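Long-range contacts in clavulanic acid biosynthesis oligopeptide binding protein 2 (Streptomyces clavuligerus, PDB 2WOL), which probably binds peptides as an extracellular solute-binding protein of family 5, and belongs to the clavulanic acid biosynthesis pathway of its organism: residues M309-I313 with V441-L446; D18-G22 with T296-R300; V124-F128 with L140-D145; T348-F352 with E514-M518; M68-T72 with P240-A244. All coordinates share one frame; numbering follows the deposited sequence.

Overall arrangement
The five contacts are spread widely through a single chain, and no two of them touch. Contact 1 lies farthest out, its centre about 26 Å from the centre of the chain. Contacts 1 and 5 are on opposite sides of that centre, about 44 Å apart between centres; contacts 2 and 3 are likewise opposed, at about 37 Å. Contacts 2 and 4 come closest, about 7 Å between nearest atoms. Both have segments beside strand 523-534. Contact 3 falls within the chain length spanned by contact 5. Glycerol molecules, probably from crystallisation, lie about 4 Å from the Y70 side chain and about 6 Å from that of I141.

Contact 1. Residues M309-I313 with V441-L446; sequences MQPHI and VREHGL
The guanidinium of R442 stacks flat on the imidazole of H312. It lies over one face of the ring, with centres 4.1 Å apart and planes only 6° from parallel. NH2 of R442 sits over the CG side of the ring, and NH1 over CD2. The H312 chi1 of 41° puts CG between the backbone N and the carbonyl carbon, which sets the ring under the R442 guanidinium. R442 reaches it with a chain extended from CG to NE. Its NH1 is also bound to E484 in a salt bridge and to the carbonyl of P438.

One hydrogen bond crosses the contact. NE2 of Q310 donates to the L446 carbonyl O at 3.1 Å, with an N-H...O angle of 172°. The acceptor lies in the Q310 amide plane. The bend at chi2 turns the amide to this site, and NE2 also binds the carbonyl of A308.

Van der Waals contacts lie between these two. CG1 of I313 and CG1 of V441 are 4.3 Å apart. CG1 of V441 also meets CG of Q310 at 3.8 Å, and NE2 of H312 at the ring edge at 3.7 Å. I313 touches carbonyl oxygens as well, with CD1 on V441 O and CG2 on G445 O.

G445, with positive phi, is the C-prime residue of the Schellman motif that ends helix 438-444. L446 N bonds to V441 O there. The type I turn Q310-I313 after strand 303-309 thus packs on a capped helix end. The salt bridge to E484 probably steadies the arginine plane and so favours the stack.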
# COMPACT_ATOMS: atom_id res chain seq x y z
N MET A 309 20.73 -2.29 -2.39
CA MET A 309 22.12 -2.62 -2.08
C MET A 309 22.51 -2.08 -0.71
O MET A 309 22.17 -0.94 -0.36
CB MET A 309 23.06 -2.10 -3.17
CG MET A 309 23.06 -2.99 -4.40
SD MET A 309 24.01 -2.32 -5.77
CE MET A 309 22.84 -1.17 -6.49
N GLN A 310 23.21 -2.91 0.06
CA GLN A 310 23.43 -2.68 1.49
C GLN A 310 24.87 -2.26 1.79
O GLN A 310 25.76 -3.11 1.76
CB GLN A 310 23.09 -3.95 2.27
CG GLN A 310 21.59 -4.24 2.45
CD GLN A 310 20.83 -4.25 1.14
OE1 GLN A 310 20.12 -3.30 0.83
NE2 GLN A 310 21.00 -5.31 0.36
N PRO A 311 25.10 -0.96 2.08
CA PRO A 311 26.46 -0.51 2.43
C PRO A 311 27.11 -1.24 3.61
O PRO A 311 28.34 -1.27 3.71
CB PRO A 311 26.25 0.97 2.75
CG PRO A 311 25.09 1.36 1.91
CD PRO A 311 24.16 0.17 2.03
N HIS A 312 26.29 -1.83 4.48
CA HIS A 312 26.81 -2.62 5.61
C HIS A 312 27.38 -3.98 5.20
O HIS A 312 27.95 -4.70 6.04
CB HIS A 312 25.77 -2.75 6.73
CG HIS A 312 24.37 -2.99 6.26
ND1 HIS A 312 23.58 -2.00 5.72
CD2 HIS A 312 23.60 -4.11 6.28
CE1 HIS A 312 22.39 -2.50 5.41
NE2 HIS A 312 22.38 -3.78 5.75
N ILE A 313 27.23 -4.33 3.93
CA ILE A 313 27.78 -5.57 3.38
C ILE A 313 28.84 -5.23 2.33
O ILE A 313 28.50 -4.94 1.18
CB ILE A 313 26.66 -6.46 2.74
CG1 ILE A 313 25.44 -6.62 3.67
CG2 ILE A 313 27.23 -7.81 2.28
CD1 ILE A 313 25.73 -7.29 5.01
N VAL A 441 19.98 -9.90 7.23
CA VAL A 441 20.76 -9.36 6.11
C VAL A 441 22.26 -9.52 6.39
O VAL A 441 23.02 -9.93 5.51
CB VAL A 441 20.38 -7.88 5.83
CG1 VAL A 441 21.33 -7.24 4.82
CG2 VAL A 441 18.94 -7.80 5.32
N ARG A 442 22.67 -9.23 7.62
CA ARG A 442 24.07 -9.39 8.03
C ARG A 442 24.48 -10.86 8.17
O ARG A 442 25.57 -11.24 7.73
CB ARG A 442 24.34 -8.61 9.32
CG ARG A 442 24.42 -7.11 9.11
CD ARG A 442 24.26 -6.37 10.42
NE ARG A 442 24.43 -4.93 10.25
CZ ARG A 442 23.48 -4.10 9.82
NH1 ARG A 442 22.28 -4.58 9.49
NH2 ARG A 442 23.74 -2.81 9.71
N GLU A 443 23.61 -11.68 8.76
CA GLU A 443 23.89 -13.11 8.95
C GLU A 443 24.26 -13.81 7.63
O GLU A 443 25.21 -14.60 7.57
CB GLU A 443 22.70 -13.82 9.60
CG GLU A 443 22.89 -15.33 9.79
CD GLU A 443 21.67 -16.04 10.35
OE1 GLU A 443 20.75 -15.37 10.87
OE2 GLU A 443 21.64 -17.29 10.28
N HIS A 444 23.51 -13.50 6.58
CA HIS A 444 23.68 -14.16 5.29
C HIS A 444 24.49 -13.33 4.30
O HIS A 444 24.74 -13.78 3.18
CB HIS A 444 22.32 -14.52 4.70
CG HIS A 444 21.53 -15.47 5.54
ND1 HIS A 444 21.87 -16.80 5.68
CD2 HIS A 444 20.43 -15.28 6.31
CE1 HIS A 444 21.01 -17.39 6.48
NE2 HIS A 444 20.12 -16.49 6.88
N GLY A 445 24.90 -12.13 4.72
CA GLY A 445 25.74 -11.26 3.89
C GLY A 445 25.07 -10.91 2.58
O GLY A 445 25.64 -11.10 1.50
N LEU A 446 23.85 -10.37 2.69
CA LEU A 446 23.01 -10.09 1.54
C LEU A 446 23.25 -8.67 1.01
O LEU A 446 22.57 -7.72 1.40
CB LEU A 446 21.53 -10.30 1.88
CG LEU A 446 21.20 -11.68 2.48
CD1 LEU A 446 19.74 -11.79 2.90
CD2 LEU A 446 21.57 -12.81 1.51

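Contact 2. Residues D18-G22 with T296-R300; sequences DAGVG and TDNPR
D18 and D297 bring the two backbones together, their CA atoms 4.2 Å apart. D18 N donates to T296 O at 3.0 Å, with an N-H...O angle of 168°. From D18 the chain folds into a type I beta turn that ends at V21, closed by V21 N bonding to D18 O. The partner segment leaves strand 296-297, which pairs with strand 523-534.

Two aspartates bind backbone N-H groups in opposite directions. OD1 of D18 accepts from N298 N at 2.7 Å, met nearly along the C-O axis. The other oxygen, OD2, accepts a hydrogen bond from a water at 2.6 Å, and the same water donates to the N298 carbonyl O. In return OD1 of D297 accepts from G20 N at 2.9 Å, from above the carboxylate plane. The D297 CG stands beside its own backbone N (chi1 -64°), which turns the carboxylate to the turn. Its OD2 is held by R535 in a salt bridge and by the hydroxyl of Y551.

V21 adds an apolar patch. Its CG2 meets CB of D297 at 3.9 Å and CB of P299 at 4.1 Å.

The N-terminal loop is therefore fastened to the end of a strand by backbone and carboxylate bonds. The OD1 atoms of D18 and D297 are only 4.5 Å apart. R535 probably offsets part of the repulsion, and the N-H donors would favour the charged forms.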
# COMPACT_ATOMS: atom_id res chain seq x y z
N ASP A 18 -9.46 -1.31 -20.39
CA ASP A 18 -9.07 -0.16 -19.55
C ASP A 18 -10.18 0.85 -19.24
O ASP A 18 -9.88 1.94 -18.74
CB ASP A 18 -7.84 0.57 -20.13
CG ASP A 18 -6.52 0.08 -19.54
OD1 ASP A 18 -6.52 -0.85 -18.71
OD2 ASP A 18 -5.47 0.65 -19.92
N ALA A 19 -11.43 0.50 -19.51
CA ALA A 19 -12.55 1.42 -19.30
C ALA A 19 -12.70 1.85 -17.83
O ALA A 19 -13.22 2.93 -17.55
CB ALA A 19 -13.85 0.82 -19.81
N GLY A 20 -12.23 1.00 -16.92
CA GLY A 20 -12.30 1.29 -15.48
C GLY A 20 -11.06 1.97 -14.92
O GLY A 20 -10.95 2.14 -13.70
N VAL A 21 -10.14 2.35 -15.79
CA VAL A 21 -8.91 3.04 -15.39
C VAL A 21 -9.06 4.52 -15.69
O VAL A 21 -9.05 4.93 -16.85
CB VAL A 21 -7.66 2.46 -16.10
CG1 VAL A 21 -6.39 3.19 -15.66
CG2 VAL A 21 -7.53 0.97 -15.85
N GLY A 22 -9.22 5.33 -14.64
CA GLY A 22 -9.43 6.77 -14.80
C GLY A 22 -10.87 7.15 -15.09
O GLY A 22 -11.18 8.32 -15.29
N THR A 296 -11.60 -6.23 -19.14
CA THR A 296 -10.33 -6.22 -18.42
C THR A 296 -9.73 -4.81 -18.30
O THR A 296 -9.76 -4.02 -19.24
CB THR A 296 -9.31 -7.17 -19.11
OG1 THR A 296 -9.90 -8.47 -19.21
CG2 THR A 296 -8.03 -7.28 -18.30
N ASP A 297 -9.20 -4.53 -17.10
CA ASP A 297 -8.47 -3.30 -16.82
C ASP A 297 -7.03 -3.64 -16.47
O ASP A 297 -6.76 -4.64 -15.81
CB ASP A 297 -9.12 -2.55 -15.65
CG ASP A 297 -10.53 -2.09 -15.98
OD1 ASP A 297 -10.70 -1.43 -17.03
OD2 ASP A 297 -11.46 -2.38 -15.21
N ASN A 298 -6.10 -2.80 -16.92
CA ASN A 298 -4.66 -3.05 -16.73
C ASN A 298 -3.97 -1.85 -16.04
O ASN A 298 -3.11 -1.20 -16.63
CB ASN A 298 -4.02 -3.36 -18.10
CG ASN A 298 -2.59 -3.90 -18.00
OD1 ASN A 298 -2.15 -4.41 -16.97
ND2 ASN A 298 -1.87 -3.79 -19.10
N PRO A 299 -4.36 -1.56 -14.78
CA PRO A 299 -3.84 -0.37 -14.12
C PRO A 299 -2.45 -0.57 -13.54
O PRO A 299 -2.01 -1.71 -13.34
CB PRO A 299 -4.83 -0.17 -12.97
CG PRO A 299 -5.23 -1.55 -12.61
CD PRO A 299 -5.30 -2.30 -13.92
N ARG A 300 -1.77 0.54 -13.26
CA ARG A 300 -0.61 0.53 -12.38
C ARG A 300 -1.12 0.31 -10.97
O ARG A 300 -2.19 0.82 -10.61
CB ARG A 300 0.13 1.87 -12.45
CG ARG A 300 0.86 2.12 -13.75
CD ARG A 300 1.14 3.60 -13.90
NE ARG A 300 2.04 3.88 -15.02
CZ ARG A 300 3.36 3.92 -14.93
NH1 ARG A 300 3.97 3.70 -13.77
NH2 ARG A 300 4.09 4.20 -16.00
O HOH W 1 -3.28 0.63 -18.43

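Contact 3. Residues V124-F128 with L140-D145; sequences VQRVF and LIPLLD
The F128 ring and I141 form the centre of this buried contact. CG1 of I141 stands over one ring face, 4.0 Å from the centroid and 2° off the normal, a CH-pi contact. CG2 of I141 lies 3.9 Å from CE2 of F128. The far rim of the ring faces the other helix, with CZ 3.7 Å from CA of I141. CB of D145 touches CE2 at the ring edge, also at 3.7 Å, and CB of L144 lies near the edge.

V127 and V124 extend the surface along helix 117-127. CG1 of V127 packs on CG1 of I141 at 4.0 Å. CG1 of V124 meets the tip of L144 at CD1, at 3.4 Å, tighter than usual for two carbons. The same methyl reaches CD1 of L140 at 4.1 Å. Both valines hold CG1 anti to the backbone N (chi1 173° for V124 and 175° for V127), and this points the methyl across to helix 140-144.

Further out, the Y151 ring meets F128 edge-to-face. The Y151 N-H binds OD1 of D145, a bond that would hold this oxygen near the F128 ring. L140 continues onto F183 and L186 of helix 183-186.

This is apolar packing between the end of helix 117-127 and the short helix that follows it across an irregular connection. With no hydrogen bond between them, the fit rests on shape and dispersion.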
# COMPACT_ATOMS: atom_id res chain seq x y z
N VAL A 124 -7.38 5.51 18.16
CA VAL A 124 -5.98 5.92 18.04
C VAL A 124 -5.16 5.40 19.23
O VAL A 124 -4.04 4.92 19.06
CB VAL A 124 -5.87 7.45 17.88
CG1 VAL A 124 -4.42 7.90 17.93
CG2 VAL A 124 -6.51 7.89 16.56
N GLN A 125 -5.74 5.47 20.43
CA GLN A 125 -5.09 4.95 21.62
C GLN A 125 -4.83 3.44 21.53
O GLN A 125 -3.77 2.98 21.95
CB GLN A 125 -5.91 5.28 22.87
CG GLN A 125 -5.79 6.74 23.26
CD GLN A 125 -6.69 7.16 24.41
OE1 GLN A 125 -6.56 8.27 24.91
NE2 GLN A 125 -7.61 6.29 24.82
N ARG A 126 -5.79 2.70 20.98
CA ARG A 126 -5.67 1.25 20.79
C ARG A 126 -4.40 0.85 20.04
O ARG A 126 -3.79 -0.18 20.35
CB ARG A 126 -6.88 0.69 20.04
CG ARG A 126 -8.15 0.66 20.85
CD ARG A 126 -9.31 0.18 20.00
NE ARG A 126 -9.49 -1.27 20.06
CZ ARG A 126 -9.37 -2.11 19.03
NH1 ARG A 126 -9.04 -1.67 17.82
NH2 ARG A 126 -9.56 -3.40 19.22
N VAL A 127 -4.03 1.64 19.04
CA VAL A 127 -2.83 1.38 18.24
C VAL A 127 -1.58 1.24 19.13
O VAL A 127 -0.67 0.47 18.81
CB VAL A 127 -2.63 2.48 17.17
CG1 VAL A 127 -1.31 2.30 16.41
CG2 VAL A 127 -3.81 2.49 16.19
N PHE A 128 -1.56 1.96 20.24
CA PHE A 128 -0.43 1.94 21.17
C PHE A 128 -0.29 0.61 21.92
O PHE A 128 0.79 0.31 22.43
CB PHE A 128 -0.53 3.08 22.18
CG PHE A 128 -0.17 4.43 21.61
CD1 PHE A 128 -1.03 5.07 20.73
CD2 PHE A 128 1.02 5.06 21.98
CE1 PHE A 128 -0.70 6.31 20.21
CE2 PHE A 128 1.35 6.30 21.47
CZ PHE A 128 0.49 6.94 20.58
N LEU A 140 0.97 6.46 13.79
CA LEU A 140 0.46 7.38 14.81
C LEU A 140 1.28 7.43 16.09
O LEU A 140 1.28 8.44 16.79
CB LEU A 140 -1.00 7.05 15.12
CG LEU A 140 -1.99 7.39 14.00
CD1 LEU A 140 -3.31 6.66 14.19
CD2 LEU A 140 -2.20 8.89 13.89
N ILE A 141 1.99 6.34 16.40
CA ILE A 141 2.70 6.23 17.67
C ILE A 141 3.79 7.30 17.86
O ILE A 141 3.72 8.07 18.81
CB ILE A 141 3.22 4.78 17.94
CG1 ILE A 141 2.02 3.82 18.09
CG2 ILE A 141 4.11 4.74 19.18
CD1 ILE A 141 2.40 2.35 18.32
N PRO A 142 4.79 7.38 16.95
CA PRO A 142 5.78 8.45 17.14
C PRO A 142 5.22 9.87 17.05
O PRO A 142 5.77 10.79 17.65
CB PRO A 142 6.81 8.20 16.03
CG PRO A 142 6.11 7.35 15.03
CD PRO A 142 5.11 6.53 15.78
N LEU A 143 4.13 10.04 16.31
CA LEU A 143 3.52 11.36 16.15
C LEU A 143 2.76 11.83 17.39
O LEU A 143 2.55 13.03 17.56
CB LEU A 143 2.59 11.38 14.93
CG LEU A 143 3.26 11.34 13.55
CD1 LEU A 143 2.21 11.16 12.48
CD2 LEU A 143 4.09 12.60 13.30
N LEU A 144 2.36 10.89 18.25
CA LEU A 144 1.53 11.23 19.40
C LEU A 144 2.12 10.87 20.77
O LEU A 144 1.64 11.35 21.80
CB LEU A 144 0.13 10.61 19.26
CG LEU A 144 -0.74 11.15 18.11
CD1 LEU A 144 -1.94 10.27 17.90
CD2 LEU A 144 -1.16 12.60 18.35
N ASP A 145 3.17 10.05 20.78
CA ASP A 145 3.77 9.60 22.03
C ASP A 145 4.75 10.63 22.60
O ASP A 145 5.57 11.20 21.87
CB ASP A 145 4.48 8.26 21.83
CG ASP A 145 4.52 7.42 23.10
OD1 ASP A 145 3.74 7.69 24.04
OD2 ASP A 145 5.32 6.46 23.13

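Contact 4. Residues T348-F352 with E514-M518; sequences TTALF and ERRVM
E514 runs from helix 503-520 straight to the backbone of L351 and F352. Its CB packs against CE1 of F352 at 3.7 Å. CG is anti to the backbone N (chi1 -173°), and the chain stays extended beyond it, which carries the carboxylate to the loop. CD lies 3.5 Å from CD1 of F352. OE1 also approaches CD1 of this ring, with the ring and carboxylate planes 47° apart, and it accepts a bond from NE2 of Q360. OE2 takes two backbone donors, L351 N at 2.8 Å and F352 N at 2.9 Å. They come from opposite faces of the carboxylate plane. The F352 bond is the straighter, at 166°. CB of A350 touches OE2 of E514 too, at 3.5 Å.

Beside the acid, L351 makes the apolar half. Its CD1 meets CG1 of V517 at 3.8 Å, and CG lies 4.2 Å from SD of M518. L464 of helix 460-468 packs on both L351 and F352.

One buried glutamate oxygen thus accepts from two consecutive backbone N-H groups. The pattern ties the irregular loop after strand 346-347 to helix 503-520, within the periplasmic binding protein-like fold of the family 5 solute-binding proteins.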
# COMPACT_ATOMS: atom_id res chain seq x y z
N THR A 348 11.00 1.72 -15.17
CA THR A 348 11.29 2.97 -14.50
C THR A 348 12.78 3.08 -14.17
O THR A 348 13.42 2.08 -13.84
CB THR A 348 10.43 3.15 -13.22
OG1 THR A 348 10.68 4.44 -12.65
CG2 THR A 348 10.73 2.08 -12.19
N THR A 349 13.31 4.30 -14.26
CA THR A 349 14.68 4.60 -13.84
C THR A 349 14.70 5.43 -12.55
O THR A 349 15.76 5.82 -12.08
CB THR A 349 15.45 5.35 -14.93
OG1 THR A 349 14.84 6.62 -15.17
CG2 THR A 349 15.47 4.55 -16.23
N ALA A 350 13.52 5.70 -12.00
CA ALA A 350 13.41 6.39 -10.72
C ALA A 350 12.38 5.71 -9.81
O ALA A 350 11.84 4.65 -10.15
CB ALA A 350 13.07 7.86 -10.94
N LEU A 351 12.11 6.33 -8.66
CA LEU A 351 11.37 5.66 -7.59
C LEU A 351 9.88 5.99 -7.53
O LEU A 351 9.05 5.09 -7.49
CB LEU A 351 12.04 5.93 -6.23
CG LEU A 351 13.55 5.64 -6.16
CD1 LEU A 351 14.15 6.21 -4.89
CD2 LEU A 351 13.84 4.15 -6.26
N PHE A 352 9.54 7.28 -7.53
CA PHE A 352 8.14 7.72 -7.39
C PHE A 352 7.25 7.19 -8.50
O PHE A 352 7.61 7.27 -9.68
CB PHE A 352 8.03 9.25 -7.40
CG PHE A 352 8.57 9.93 -6.18
CD1 PHE A 352 9.43 11.02 -6.31
CD2 PHE A 352 8.21 9.51 -4.90
CE1 PHE A 352 9.93 11.68 -5.19
CE2 PHE A 352 8.71 10.17 -3.77
CZ PHE A 352 9.57 11.25 -3.92
N GLU A 514 14.67 12.49 -3.83
CA GLU A 514 14.78 11.35 -4.75
C GLU A 514 16.10 11.38 -5.50
O GLU A 514 16.76 10.34 -5.66
CB GLU A 514 13.62 11.32 -5.73
CG GLU A 514 13.62 10.05 -6.58
CD GLU A 514 12.52 10.01 -7.62
OE1 GLU A 514 12.28 11.05 -8.28
OE2 GLU A 514 11.92 8.94 -7.78
N ARG A 515 16.49 12.57 -5.96
CA ARG A 515 17.77 12.73 -6.65
C ARG A 515 18.93 12.31 -5.75
O ARG A 515 19.80 11.56 -6.19
CB ARG A 515 17.95 14.18 -7.13
CG ARG A 515 19.28 14.42 -7.83
CD ARG A 515 19.33 15.78 -8.51
NE ARG A 515 18.45 15.84 -9.68
CZ ARG A 515 18.81 15.50 -10.91
NH1 ARG A 515 20.04 15.07 -11.16
NH2 ARG A 515 17.93 15.60 -11.90
N ARG A 516 18.94 12.77 -4.51
CA ARG A 516 20.03 12.42 -3.59
C ARG A 516 20.07 10.92 -3.34
O ARG A 516 21.14 10.33 -3.29
CB ARG A 516 19.89 13.18 -2.27
CG ARG A 516 20.29 14.64 -2.35
CD ARG A 516 19.97 15.36 -1.06
NE ARG A 516 20.44 16.74 -1.07
CZ ARG A 516 21.62 17.14 -0.61
NH1 ARG A 516 22.47 16.26 -0.10
NH2 ARG A 516 21.95 18.42 -0.67
N VAL A 517 18.89 10.31 -3.19
CA VAL A 517 18.81 8.86 -3.00
C VAL A 517 19.43 8.12 -4.19
O VAL A 517 20.18 7.17 -4.01
CB VAL A 517 17.36 8.38 -2.75
CG1 VAL A 517 17.28 6.85 -2.76
CG2 VAL A 517 16.85 8.92 -1.43
N MET A 518 19.11 8.57 -5.41
CA MET A 518 19.68 7.95 -6.60
C MET A 518 21.19 8.20 -6.72
O MET A 518 21.92 7.34 -7.20
CB MET A 518 18.92 8.35 -7.86
CG MET A 518 17.51 7.71 -7.95
SD MET A 518 17.45 5.93 -7.65
CE MET A 518 18.44 5.30 -9.01

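Contact 5. Residues M68-T72 with P240-A244; sequences MAYPT and PIRPA
CB of A69 approaches the guanidinium of R242 obliquely, 4.1 Å from its NH2. CG2 of I241, the chain neighbour of R242, stands over the centre of one face of that group, 4.3 Å above the plane. The outer nitrogens are bound by carboxylates, NH2 by D84 and NH1 by D239, while NE donates to the carbonyl of R61. The long R242 chain brings its NH2 near A69.

I241 fills the middle of the contact. Its CG1 meets CB of A69 at 4.1 Å. CD1 reaches CA of P71, and CG2 lies 3.9 Å from the Y70 carbonyl O. The segment 240-244 belongs to the loop that joins strands 225-230 and 248-253, neighbours in the mixed five-stranded sheet. Its partner leaves strand 68-69, one half of a two-stranded antiparallel pair with 82-83. The contact joins the loop between two strands of one sheet to the end of a strand of another.

The polar bond is made by T72. Its OG1 stands beside the backbone N (chi1 -55°) and donates to the I241 carbonyl O at 2.6 Å, tilted 22° from the carbonyl plane. One water adds a second link: it accepts from T72 N at 3.0 Å and donates to P240 O at 3.2 Å.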
# COMPACT_ATOMS: atom_id res chain seq x y z
N MET A 68 -11.68 11.13 7.83
CA MET A 68 -11.45 11.44 6.43
C MET A 68 -11.47 10.13 5.66
O MET A 68 -11.19 9.08 6.22
CB MET A 68 -10.08 12.10 6.25
CG MET A 68 -9.87 13.36 7.09
SD MET A 68 -10.93 14.72 6.56
CE MET A 68 -10.23 15.08 4.94
N ALA A 69 -11.81 10.19 4.38
CA ALA A 69 -11.80 8.99 3.54
C ALA A 69 -11.43 9.35 2.11
O ALA A 69 -11.68 10.47 1.67
CB ALA A 69 -13.16 8.30 3.56
N TYR A 70 -10.82 8.41 1.39
CA TYR A 70 -10.58 8.64 -0.02
C TYR A 70 -11.92 8.72 -0.75
O TYR A 70 -12.78 7.87 -0.55
CB TYR A 70 -9.61 7.60 -0.60
CG TYR A 70 -8.28 7.69 0.11
CD1 TYR A 70 -7.98 6.82 1.16
CD2 TYR A 70 -7.36 8.69 -0.22
CE1 TYR A 70 -6.78 6.93 1.85
CE2 TYR A 70 -6.16 8.81 0.47
CZ TYR A 70 -5.88 7.92 1.51
OH TYR A 70 -4.69 8.03 2.21
N PRO A 71 -12.11 9.78 -1.55
CA PRO A 71 -13.42 9.98 -2.17
C PRO A 71 -13.72 8.92 -3.23
O PRO A 71 -12.81 8.22 -3.70
CB PRO A 71 -13.31 11.38 -2.79
CG PRO A 71 -11.87 11.60 -3.00
CD PRO A 71 -11.15 10.84 -1.91
N THR A 72 -14.99 8.80 -3.57
CA THR A 72 -15.43 7.86 -4.59
C THR A 72 -15.23 8.52 -5.95
O THR A 72 -16.14 9.14 -6.51
CB THR A 72 -16.89 7.41 -4.33
OG1 THR A 72 -16.98 6.89 -3.00
CG2 THR A 72 -17.33 6.34 -5.32
N PRO A 240 -21.07 11.18 2.59
CA PRO A 240 -20.75 11.72 1.26
C PRO A 240 -19.91 10.78 0.39
O PRO A 240 -19.58 11.13 -0.75
CB PRO A 240 -19.95 12.97 1.60
CG PRO A 240 -19.23 12.61 2.86
CD PRO A 240 -20.14 11.67 3.62
N ILE A 241 -19.57 9.61 0.92
CA ILE A 241 -18.63 8.69 0.26
C ILE A 241 -19.32 7.45 -0.33
O ILE A 241 -19.04 7.05 -1.46
CB ILE A 241 -17.50 8.22 1.25
CG1 ILE A 241 -16.82 9.41 1.96
CG2 ILE A 241 -16.49 7.28 0.55
CD1 ILE A 241 -15.93 10.28 1.10
N ARG A 242 -20.22 6.86 0.45
CA ARG A 242 -20.67 5.48 0.22
C ARG A 242 -22.10 5.36 -0.31
O ARG A 242 -23.04 5.73 0.39
CB ARG A 242 -20.51 4.67 1.51
CG ARG A 242 -19.09 4.63 2.01
CD ARG A 242 -18.99 4.12 3.43
NE ARG A 242 -17.63 4.30 3.93
CZ ARG A 242 -17.17 5.45 4.42
NH1 ARG A 242 -17.97 6.51 4.51
NH2 ARG A 242 -15.91 5.54 4.84
N PRO A 243 -22.26 4.82 -1.54
CA PRO A 243 -23.61 4.61 -2.08
C PRO A 243 -24.36 3.39 -1.53
O PRO A 243 -25.58 3.31 -1.68
CB PRO A 243 -23.36 4.44 -3.58
CG PRO A 243 -22.01 3.84 -3.65
CD PRO A 243 -21.22 4.41 -2.50
N ALA A 244 -23.64 2.44 -0.92
CA ALA A 244 -24.24 1.25 -0.31
C ALA A 244 -25.36 0.62 -1.15
O ALA A 244 -26.50 0.49 -0.70
CB ALA A 244 -24.73 1.56 1.10
O HOH W 2 -16.98 10.79 -2.61